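Local coordinates for CocE/NonD family hydrolase (Staphylococcus aureus subsp. aureus COL, PDB 3III), which probably hydrolyses ester or amide bonds as a serine hydrolase of the CocE/NonD family, with an alpha/beta-hydrolase domain joined to a beta-rich C-terminal domain, at residues L90-L94 with N445-N449; M198-F204 with P242-W248; A472-H476 with V492-L496. All blocks are in the same frame, centred on the assembly; numbering follows the deposited sequence.

Contact 1. Residues L90-L94 with N445-N449; sequences LWPTL and NHIEN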
loop_
_atom_site.group_PDB
_atom_site.type_symbol
_atom_site.label_atom_id
_atom_site.label_comp_id
_atom_site.label_asym_id
_atom_site.label_seq_id
_atom_site.Cartn_x
_atom_site.Cartn_y
_atom_site.Cartn_z
ATOM N N LEU A 90 16.025 -5.486 -16.031
ATOM C CA LEU A 90 16.460 -4.792 -14.819
ATOM C C LEU A 90 15.543 -4.991 -13.629
ATOM O O LEU A 90 16.011 -4.988 -12.490
ATOM C CB LEU A 90 16.620 -3.303 -15.116
ATOM C CG LEU A 90 17.733 -2.956 -16.142
ATOM C CD1 LEU A 90 17.787 -1.427 -16.313
ATOM C CD2 LEU A 90 19.093 -3.481 -15.733
ATOM N N TRP A 91 14.248 -5.178 -13.880
ATOM C CA TRP A 91 13.289 -5.445 -12.802
ATOM C C TRP A 91 12.259 -6.455 -13.370
ATOM O O TRP A 91 11.171 -6.073 -13.745
ATOM C CB TRP A 91 12.604 -4.169 -12.319
ATOM C CG TRP A 91 11.949 -4.343 -10.932
ATOM C CD1 TRP A 91 11.852 -5.522 -10.220
ATOM C CD2 TRP A 91 11.346 -3.331 -10.087
ATOM N NE1 TRP A 91 11.231 -5.294 -9.017
ATOM C CE2 TRP A 91 10.877 -3.978 -8.927
ATOM C CE3 TRP A 91 11.117 -1.956 -10.219
ATOM C CZ2 TRP A 91 10.267 -3.291 -7.880
ATOM C CZ3 TRP A 91 10.482 -1.279 -9.185
ATOM C CH2 TRP A 91 10.064 -1.942 -8.035
ATOM N N PRO A 92 12.658 -7.730 -13.500
ATOM C CA PRO A 92 11.901 -8.727 -14.257
ATOM C C PRO A 92 10.581 -9.116 -13.656
ATOM O O PRO A 92 9.667 -9.541 -14.387
ATOM C CB PRO A 92 12.864 -9.921 -14.335
ATOM C CG PRO A 92 13.884 -9.671 -13.325
ATOM C CD PRO A 92 14.004 -8.221 -13.168
ATOM N N THR A 93 10.432 -8.886 -12.366
ATOM C CA THR A 93 9.260 -9.331 -11.612
ATOM C C THR A 93 8.145 -8.288 -11.539
ATOM O O THR A 93 7.185 -8.425 -10.778
ATOM C CB THR A 93 9.702 -9.654 -10.207
ATOM O OG1 THR A 93 10.310 -8.486 -9.616
ATOM C CG2 THR A 93 10.702 -10.864 -10.179
ATOM N N LEU A 94 8.298 -7.173 -12.251
ATOM C CA LEU A 94 7.262 -6.116 -12.297
ATOM C C LEU A 94 5.943 -6.530 -12.913
ATOM O O LEU A 94 4.919 -5.890 -12.654
ATOM C CB LEU A 94 7.754 -4.863 -13.025
ATOM C CG LEU A 94 8.522 -3.862 -12.180
ATOM C CD1 LEU A 94 9.023 -2.757 -13.122
ATOM C CD2 LEU A 94 7.643 -3.314 -11.034
ATOM N N ASN A 445 9.249 -6.132 -2.443
ATOM C CA ASN A 445 8.604 -5.292 -3.424
ATOM C C ASN A 445 8.724 -6.037 -4.760
ATOM O O ASN A 445 9.826 -6.122 -5.379
ATOM C CB ASN A 445 9.304 -3.885 -3.400
ATOM C CG ASN A 445 8.677 -2.890 -4.333
ATOM O OD1 ASN A 445 7.778 -3.267 -5.103
ATOM N ND2 ASN A 445 9.169 -1.627 -4.338
ATOM N N HIS A 446 7.586 -6.574 -5.226
ATOM C CA HIS A 446 7.533 -7.458 -6.416
ATOM C C HIS A 446 8.538 -8.615 -6.332
ATOM O O HIS A 446 9.224 -8.908 -7.293
ATOM C CB HIS A 446 7.722 -6.675 -7.724
ATOM C CG HIS A 446 6.573 -5.764 -8.025
ATOM N ND1 HIS A 446 6.351 -4.608 -7.311
ATOM C CD2 HIS A 446 5.561 -5.866 -8.914
ATOM C CE1 HIS A 446 5.236 -4.047 -7.750
ATOM N NE2 HIS A 446 4.736 -4.789 -8.726
ATOM N N ILE A 447 8.667 -9.206 -5.154
ATOM C CA ILE A 447 9.434 -10.445 -5.022
ATOM C C ILE A 447 8.483 -11.626 -5.198
ATOM O O ILE A 447 7.289 -11.487 -5.019
ATOM C CB ILE A 447 10.227 -10.558 -3.682
ATOM C CG1 ILE A 447 9.291 -10.680 -2.450
ATOM C CG2 ILE A 447 11.205 -9.365 -3.578
ATOM C CD1 ILE A 447 10.131 -10.937 -1.085
ATOM N N GLU A 448 9.016 -12.731 -5.685
ATOM C CA GLU A 448 8.194 -13.940 -5.926
ATOM C C GLU A 448 8.480 -15.063 -4.941
ATOM O O GLU A 448 7.765 -16.078 -4.949
ATOM C CB GLU A 448 8.367 -14.416 -7.364
ATOM C CG GLU A 448 7.936 -13.311 -8.354
ATOM C CD GLU A 448 7.860 -13.732 -9.792
ATOM O OE1 GLU A 448 8.275 -14.868 -10.159
ATOM O OE2 GLU A 448 7.370 -12.890 -10.604
ATOM N N ASN A 449 9.494 -14.882 -4.098
ATOM C CA ASN A 449 9.811 -15.874 -3.017
ATOM C C ASN A 449 9.360 -15.409 -1.649
ATOM O O ASN A 449 10.012 -15.695 -0.642
ATOM C CB ASN A 449 11.332 -16.170 -2.987
ATOM C CG ASN A 449 12.173 -14.942 -2.590
ATOM O OD1 ASN A 449 11.756 -13.810 -2.791
ATOM N ND2 ASN A 449 13.321 -15.187 -1.946
HETATM O O HOH W 1 3.296 -4.503 -11.182
#
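Leu94 lays its CD2 methyl over one face of the His446 ring. Leu94 CD2 stands 3.9 Å from the centroid of the His446 ring and only 7° off the normal, a CH-pi contact. The same methyl lies over the ring of Trp91, so it fills the corner between two aromatic groups whose planes are 74° apart. The rim of Trp91 meets the amide of Asn445, CZ2 to OD1 at 3.7 Å. That amide oxygen also fixes the rotation of His446: ND1 donates to Asn445 OD1 at 3.0 Å, straight and in the ring plane. At the other nitrogen, His446 NE2 lies 2.9 Å from a water oxygen, which donates to Leu94 O. Thr93 OG1 gives a short bond of 2.6 Å to His446 O, in the carbonyl plane. With chi1 58°, OG1 sits between the backbone N and the carbonyl carbon of Thr93, which points it at His446 O. Ser523 OG also bonds His446 O and Trp91 NE1. Lys298 pairs with Glu448 and Thr93 O. Trp91 touches a bound palmitic acid. The loop after helix 87-90 thus meets a G1 beta bulge at His446 and Ile447, where strand 447-458 starts, with Trp300 of helix 299-304 against Leu94 and His446.

Contact 2. Residues M198-F204 with P242-W248; sequences MYREVAF and PLFDDFW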
loop_
_atom_site.group_PDB
_atom_site.type_symbol
_atom_site.label_atom_id
_atom_site.label_comp_id
_atom_site.label_asym_id
_atom_site.label_seq_id
_atom_site.Cartn_x
_atom_site.Cartn_y
_atom_site.Cartn_z
HETATM N N MSE A 198 2.557 7.442 7.662
HETATM C CA MSE A 198 3.944 7.234 7.289
HETATM C C MSE A 198 4.739 6.583 8.390
HETATM O O MSE A 198 5.579 5.726 8.102
HETATM C CB MSE A 198 4.628 8.553 6.898
HETATM C CG MSE A 198 4.219 9.039 5.570
HETATM SE SE MSE A 198 5.176 10.719 5.067
HETATM C CE MSE A 198 7.010 9.888 4.822
ATOM N N TYR A 199 4.541 7.009 9.635
ATOM C CA TYR A 199 5.311 6.430 10.720
ATOM C C TYR A 199 5.142 4.889 10.825
ATOM O O TYR A 199 6.083 4.173 11.077
ATOM C CB TYR A 199 4.913 7.075 12.064
ATOM C CG TYR A 199 5.731 6.547 13.155
ATOM C CD1 TYR A 199 6.990 7.083 13.428
ATOM C CD2 TYR A 199 5.293 5.459 13.909
ATOM C CE1 TYR A 199 7.819 6.515 14.464
ATOM C CE2 TYR A 199 6.068 4.929 14.894
ATOM C CZ TYR A 199 7.330 5.458 15.188
ATOM O OH TYR A 199 8.096 4.867 16.179
ATOM N N ARG A 200 3.927 4.401 10.653
ATOM C CA ARG A 200 3.632 3.002 10.861
ATOM C C ARG A 200 3.821 2.183 9.637
ATOM O O ARG A 200 3.827 0.939 9.753
ATOM C CB ARG A 200 2.207 2.805 11.383
ATOM C CG ARG A 200 2.064 3.164 12.854
ATOM C CD ARG A 200 0.597 2.936 13.361
ATOM N NE ARG A 200 0.514 3.323 14.767
ATOM C CZ ARG A 200 0.462 4.568 15.200
ATOM N NH1 ARG A 200 0.421 5.564 14.332
ATOM N NH2 ARG A 200 0.447 4.816 16.507
ATOM N N GLU A 201 3.900 2.823 8.466
ATOM C CA GLU A 201 3.746 2.080 7.211
ATOM C C GLU A 201 4.949 2.086 6.300
ATOM O O GLU A 201 5.110 1.128 5.564
ATOM C CB GLU A 201 2.443 2.435 6.491
ATOM C CG GLU A 201 1.275 2.110 7.457
ATOM C CD GLU A 201 -0.095 2.629 7.121
ATOM O OE1 GLU A 201 -0.236 3.474 6.204
ATOM O OE2 GLU A 201 -1.056 2.198 7.841
ATOM N N VAL A 202 5.808 3.115 6.378
ATOM C CA VAL A 202 6.983 3.190 5.502
ATOM C C VAL A 202 8.273 3.641 6.231
ATOM O O VAL A 202 9.322 3.095 5.953
ATOM C CB VAL A 202 6.750 4.071 4.235
ATOM C CG1 VAL A 202 6.553 5.570 4.580
ATOM C CG2 VAL A 202 7.900 3.866 3.226
ATOM N N ALA A 203 8.189 4.674 7.094
ATOM C CA ALA A 203 9.364 5.199 7.836
ATOM C C ALA A 203 9.898 4.192 8.887
ATOM O O ALA A 203 11.106 4.071 9.113
ATOM C CB ALA A 203 9.057 6.615 8.477
ATOM N N PHE A 204 8.977 3.472 9.532
ATOM C CA PHE A 204 9.308 2.487 10.537
ATOM C C PHE A 204 8.316 1.356 10.457
ATOM O O PHE A 204 7.142 1.535 10.164
ATOM C CB PHE A 204 9.238 3.050 11.981
ATOM C CG PHE A 204 10.046 4.328 12.201
ATOM C CD1 PHE A 204 11.345 4.296 12.775
ATOM C CD2 PHE A 204 9.508 5.552 11.839
ATOM C CE1 PHE A 204 12.090 5.448 12.918
ATOM C CE2 PHE A 204 10.233 6.704 12.039
ATOM C CZ PHE A 204 11.538 6.642 12.555
ATOM N N PRO A 242 12.107 9.371 16.179
ATOM C CA PRO A 242 12.010 7.892 16.291
ATOM C C PRO A 242 10.654 7.366 16.848
ATOM O O PRO A 242 10.359 6.157 16.798
ATOM C CB PRO A 242 13.168 7.556 17.221
ATOM C CG PRO A 242 13.353 8.762 18.041
ATOM C CD PRO A 242 13.167 9.910 17.059
ATOM N N LEU A 243 9.845 8.266 17.367
ATOM C CA LEU A 243 8.579 7.944 18.006
ATOM C C LEU A 243 7.464 8.646 17.224
ATOM O O LEU A 243 7.721 9.546 16.411
ATOM C CB LEU A 243 8.581 8.400 19.474
ATOM C CG LEU A 243 9.467 7.573 20.415
ATOM C CD1 LEU A 243 9.767 8.368 21.662
ATOM C CD2 LEU A 243 8.703 6.214 20.654
ATOM N N PHE A 244 6.227 8.256 17.496
ATOM C CA PHE A 244 5.049 8.809 16.824
ATOM C C PHE A 244 4.719 10.101 17.564
ATOM O O PHE A 244 3.887 10.121 18.431
ATOM C CB PHE A 244 3.886 7.802 16.868
ATOM C CG PHE A 244 2.645 8.252 16.120
ATOM C CD1 PHE A 244 2.686 8.490 14.762
ATOM C CD2 PHE A 244 1.423 8.402 16.782
ATOM C CE1 PHE A 244 1.555 8.885 14.073
ATOM C CE2 PHE A 244 0.266 8.776 16.091
ATOM C CZ PHE A 244 0.354 9.044 14.730
ATOM N N ASP A 245 5.399 11.185 17.198
ATOM C CA ASP A 245 5.323 12.455 17.929
ATOM C C ASP A 245 4.497 13.477 17.115
ATOM O O ASP A 245 3.805 13.093 16.181
ATOM C CB ASP A 245 6.760 12.943 18.214
ATOM C CG ASP A 245 7.611 13.113 16.939
ATOM O OD1 ASP A 245 7.079 12.988 15.815
ATOM O OD2 ASP A 245 8.843 13.367 17.062
ATOM N N ASP A 246 4.535 14.765 17.452
ATOM C CA ASP A 246 3.712 15.725 16.720
ATOM C C ASP A 246 4.059 15.764 15.224
ATOM O O ASP A 246 3.187 15.967 14.374
ATOM C CB ASP A 246 3.899 17.158 17.281
ATOM C CG ASP A 246 3.312 17.324 18.684
ATOM O OD1 ASP A 246 2.594 16.398 19.134
ATOM O OD2 ASP A 246 3.550 18.392 19.334
ATOM N N PHE A 247 5.347 15.654 14.906
ATOM C CA PHE A 247 5.778 15.560 13.499
ATOM C C PHE A 247 5.054 14.461 12.714
ATOM O O PHE A 247 4.426 14.737 11.658
ATOM C CB PHE A 247 7.298 15.345 13.410
ATOM C CG PHE A 247 7.777 15.206 11.995
ATOM C CD1 PHE A 247 8.061 16.341 11.241
ATOM C CD2 PHE A 247 7.879 13.956 11.400
ATOM C CE1 PHE A 247 8.467 16.227 9.935
ATOM C CE2 PHE A 247 8.276 13.833 10.092
ATOM C CZ PHE A 247 8.575 14.978 9.353
ATOM N N TRP A 248 5.138 13.233 13.206
ATOM C CA TRP A 248 4.533 12.102 12.514
ATOM C C TRP A 248 3.013 12.076 12.590
ATOM O O TRP A 248 2.388 11.545 11.678
ATOM C CB TRP A 248 5.097 10.758 13.001
ATOM C CG TRP A 248 6.523 10.492 12.542
ATOM C CD1 TRP A 248 7.627 10.323 13.336
ATOM C CD2 TRP A 248 6.998 10.443 11.202
ATOM N NE1 TRP A 248 8.731 10.068 12.556
ATOM C CE2 TRP A 248 8.370 10.155 11.249
ATOM C CE3 TRP A 248 6.381 10.534 9.949
ATOM C CZ2 TRP A 248 9.155 10.004 10.074
ATOM C CZ3 TRP A 248 7.159 10.398 8.806
ATOM C CH2 TRP A 248 8.534 10.178 8.884
HETATM O O HOH W 2 2.650 9.115 10.357
#
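Helix 198-203 comes close to the chain that leads into helix 246-249. The CA atoms of Tyr199 and Trp248 are 6.0 Å apart. The first helix widens into a pi-type turn over 199-203, where Met198 O accepts from both Val202 N and Ala203 N. Asp245 is the N-cap of the second helix, and its OD1 accepts from Trp248 N. A water accepts from Tyr199 N and donates to Trp248 O.

The Tyr199 ring has Phe244 over one face and the Trp248 indole at its edge. Its CG lies anti to the backbone N (chi1 -177°), which carries the ring along the 242-244 backbone, beside Trp248. Tyr199 CD1 sits over the Trp248 indole, 3.3 Å from Trp248 CD1, toward the rim of that face. Phe247 covers the opposite face. Tyr199 OH donates to Pro242 O at 2.7 Å, tilted 30° from the carbonyl plane. Tyr199, Phe204, Phe244 and Trp248 make an aromatic cluster within the alpha/beta-hydrolase part of the chain, in the helical region that follows strand 186-192. Tyr214 of helix 213-224 packs beside the cluster, against Trp248, Met198 and Ala203.

Phe204 brings CE2 to 3.7 Å from Trp248 NE1, and that N-H is bonded to His241 O. Ala203 CB touches Trp248 CH2, and CB of Met198, a selenomethionine, touches Trp248 CZ3, both obliquely. The Arg200 guanidinium meets the Phe244 ring over its face, a cation-pi contact with Arg200 CZ 4.2 Å from the centroid. The planes are 75° apart, so a guanidinium edge faces the ring. Arg200 NH1 also salt-bridges Asp197.

Contact 3. Residues A472-H476 with V492-L496; sequences AQPWH and VEIEL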
loop_
_atom_site.group_PDB
_atom_site.type_symbol
_atom_site.label_atom_id
_atom_site.label_comp_id
_atom_site.label_asym_id
_atom_site.label_seq_id
_atom_site.Cartn_x
_atom_site.Cartn_y
_atom_site.Cartn_z
ATOM N N ALA A 472 -7.212 -9.289 16.937
ATOM C CA ALA A 472 -6.401 -9.687 15.776
ATOM C C ALA A 472 -5.350 -8.670 15.322
ATOM O O ALA A 472 -4.415 -8.993 14.554
ATOM C CB ALA A 472 -7.310 -10.045 14.614
ATOM N N GLN A 473 -5.554 -7.427 15.700
ATOM C CA GLN A 473 -4.694 -6.348 15.259
ATOM C C GLN A 473 -4.278 -5.499 16.413
ATOM O O GLN A 473 -5.041 -4.622 16.850
ATOM C CB GLN A 473 -5.391 -5.456 14.216
ATOM C CG GLN A 473 -4.424 -4.435 13.579
ATOM C CD GLN A 473 -5.128 -3.365 12.743
ATOM O OE1 GLN A 473 -6.335 -3.403 12.542
ATOM N NE2 GLN A 473 -4.359 -2.409 12.257
ATOM N N PRO A 474 -3.047 -5.727 16.904
ATOM C CA PRO A 474 -2.530 -4.827 17.927
ATOM C C PRO A 474 -2.230 -3.443 17.313
ATOM O O PRO A 474 -1.915 -3.349 16.122
ATOM C CB PRO A 474 -1.276 -5.543 18.442
ATOM C CG PRO A 474 -0.872 -6.459 17.378
ATOM C CD PRO A 474 -2.090 -6.780 16.550
ATOM N N TRP A 475 -2.413 -2.411 18.114
ATOM C CA TRP A 475 -2.097 -1.047 17.758
ATOM C C TRP A 475 -1.202 -0.473 18.832
ATOM O O TRP A 475 -1.599 -0.380 20.008
ATOM C CB TRP A 475 -3.369 -0.235 17.639
ATOM C CG TRP A 475 -3.236 1.041 16.829
ATOM C CD1 TRP A 475 -2.587 2.164 17.182
ATOM C CD2 TRP A 475 -3.858 1.308 15.567
ATOM N NE1 TRP A 475 -2.733 3.146 16.204
ATOM C CE2 TRP A 475 -3.490 2.614 15.186
ATOM C CE3 TRP A 475 -4.677 0.553 14.710
ATOM C CZ2 TRP A 475 -3.944 3.193 14.020
ATOM C CZ3 TRP A 475 -5.103 1.129 13.517
ATOM C CH2 TRP A 475 -4.732 2.444 13.194
ATOM N N HIS A 476 -0.013 -0.027 18.420
ATOM C CA HIS A 476 1.008 0.457 19.358
ATOM C C HIS A 476 0.982 1.962 19.370
ATOM O O HIS A 476 0.878 2.567 18.327
ATOM C CB HIS A 476 2.357 -0.084 18.963
ATOM C CG HIS A 476 2.398 -1.583 18.985
ATOM N ND1 HIS A 476 2.280 -2.348 17.846
ATOM C CD2 HIS A 476 2.442 -2.455 20.021
ATOM C CE1 HIS A 476 2.294 -3.633 18.173
ATOM N NE2 HIS A 476 2.391 -3.726 19.492
ATOM N N VAL A 492 4.461 -8.986 24.452
ATOM C CA VAL A 492 4.397 -8.201 23.230
ATOM C C VAL A 492 3.363 -8.808 22.325
ATOM O O VAL A 492 3.111 -10.025 22.365
ATOM C CB VAL A 492 5.744 -8.107 22.503
ATOM C CG1 VAL A 492 6.843 -7.473 23.479
ATOM C CG2 VAL A 492 6.152 -9.468 21.951
ATOM N N GLU A 493 2.753 -7.964 21.531
ATOM C CA GLU A 493 1.825 -8.407 20.486
ATOM C C GLU A 493 2.248 -7.783 19.194
ATOM O O GLU A 493 2.352 -6.546 19.096
ATOM C CB GLU A 493 0.405 -7.990 20.816
ATOM C CG GLU A 493 -0.063 -8.665 22.070
ATOM C CD GLU A 493 -1.453 -8.295 22.482
ATOM O OE1 GLU A 493 -2.309 -8.017 21.626
ATOM O OE2 GLU A 493 -1.702 -8.331 23.708
ATOM N N ILE A 494 2.548 -8.651 18.236
ATOM C CA ILE A 494 3.094 -8.273 16.954
ATOM C C ILE A 494 2.003 -8.305 15.905
ATOM O O ILE A 494 1.302 -9.337 15.737
ATOM C CB ILE A 494 4.247 -9.186 16.548
ATOM C CG1 ILE A 494 5.349 -9.135 17.616
ATOM C CG2 ILE A 494 4.881 -8.755 15.217
ATOM C CD1 ILE A 494 6.571 -10.060 17.287
ATOM N N GLU A 495 1.843 -7.169 15.224
ATOM C CA GLU A 495 0.881 -7.025 14.074
ATOM C C GLU A 495 1.386 -7.758 12.797
ATOM O O GLU A 495 2.227 -7.238 12.069
ATOM C CB GLU A 495 0.657 -5.519 13.781
ATOM C CG GLU A 495 -0.340 -5.174 12.652
ATOM C CD GLU A 495 -0.422 -3.672 12.386
ATOM O OE1 GLU A 495 0.460 -2.932 12.853
ATOM O OE2 GLU A 495 -1.403 -3.201 11.745
ATOM N N LEU A 496 0.878 -8.948 12.554
ATOM C CA LEU A 496 1.000 -9.550 11.210
ATOM C C LEU A 496 0.002 -8.810 10.279
ATOM O O LEU A 496 -1.156 -8.669 10.598
ATOM C CB LEU A 496 0.767 -11.074 11.208
ATOM C CG LEU A 496 1.798 -11.979 11.849
ATOM C CD1 LEU A 496 3.179 -11.726 11.304
ATOM C CD2 LEU A 496 1.740 -11.819 13.360
HETATM O O HOH W 3 -1.100 -1.434 14.402
HETATM O O HOH W 4 2.645 -5.165 22.483
HETATM O O HOH W 5 2.321 -2.655 15.109
#
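This is a buried contact between a loop and a strand in the C-terminal domain. The loop 472-476 runs from strand 447-458 toward strand 490-503, and it crosses the latter at 492-496. Pro474 lies at the crossing, where its CA is 5.6 Å from that of Glu495. Its ring packs on the strand backbone, with Pro474 CG 3.5 Å from Glu495 N. On the Glu493 side, Pro474 CB touches Glu493 CB at 3.8 Å.

Polar groups hold the loop on either side of the proline. Gln473 and Glu495 run side by side in the same direction. NE2 of Gln473 donates to Glu495 OE2 at 3.1 Å, from above the carboxylate plane. Both chains are extended, with CG anti to the backbone N (chi1 -171° for Gln473, -178° for Glu495), and this brings amide and carboxylate together, planes 33° apart. Glu495 OE2 also forms a salt bridge with Arg276, so that oxygen has two partners. Gln473 NE2 has a second acceptor in Glu280.

His476 NE2 makes a weak, bent bond to Glu493 O at 2.8 Å. A water joins its ND1 to Glu495 OE1, and another donates to Pro474 O and, weakly, to the same OE1. Arg276 and Glu280 belong to helix 275-284 of the hydrolase part. The arrangement is that of a long connecting loop laid over a sheet strand of the beta-rich C-terminal domain, where that domain meets the alpha/beta-hydrolase domain.

Contacts 1 and 3 both involve the C-terminal domain, and each lies where it meets the hydrolase part. Contact 1 joins the hydrolase part to the C-terminal part directly. Contact 3 stays within the C-terminal part and reaches the hydrolase part through helix 275-284. Contact 2 lies wholly in the hydrolase part and is nested in the chain loop that contact 1 closes. Contacts 2 and 3 touch: Arg200 NH2 lies 2.9 Å from His476 O, a probable hydrogen bond. Contact 1 is about 27 Å from contact 2, centre to centre. Contact 3 is buried, while the other two are partly buried. Contact 2 is mainly aromatic; contact 3 relies on a proline, carboxylates and waters; contact 1 combines ring contacts with a hydroxyl bond and a bridging water.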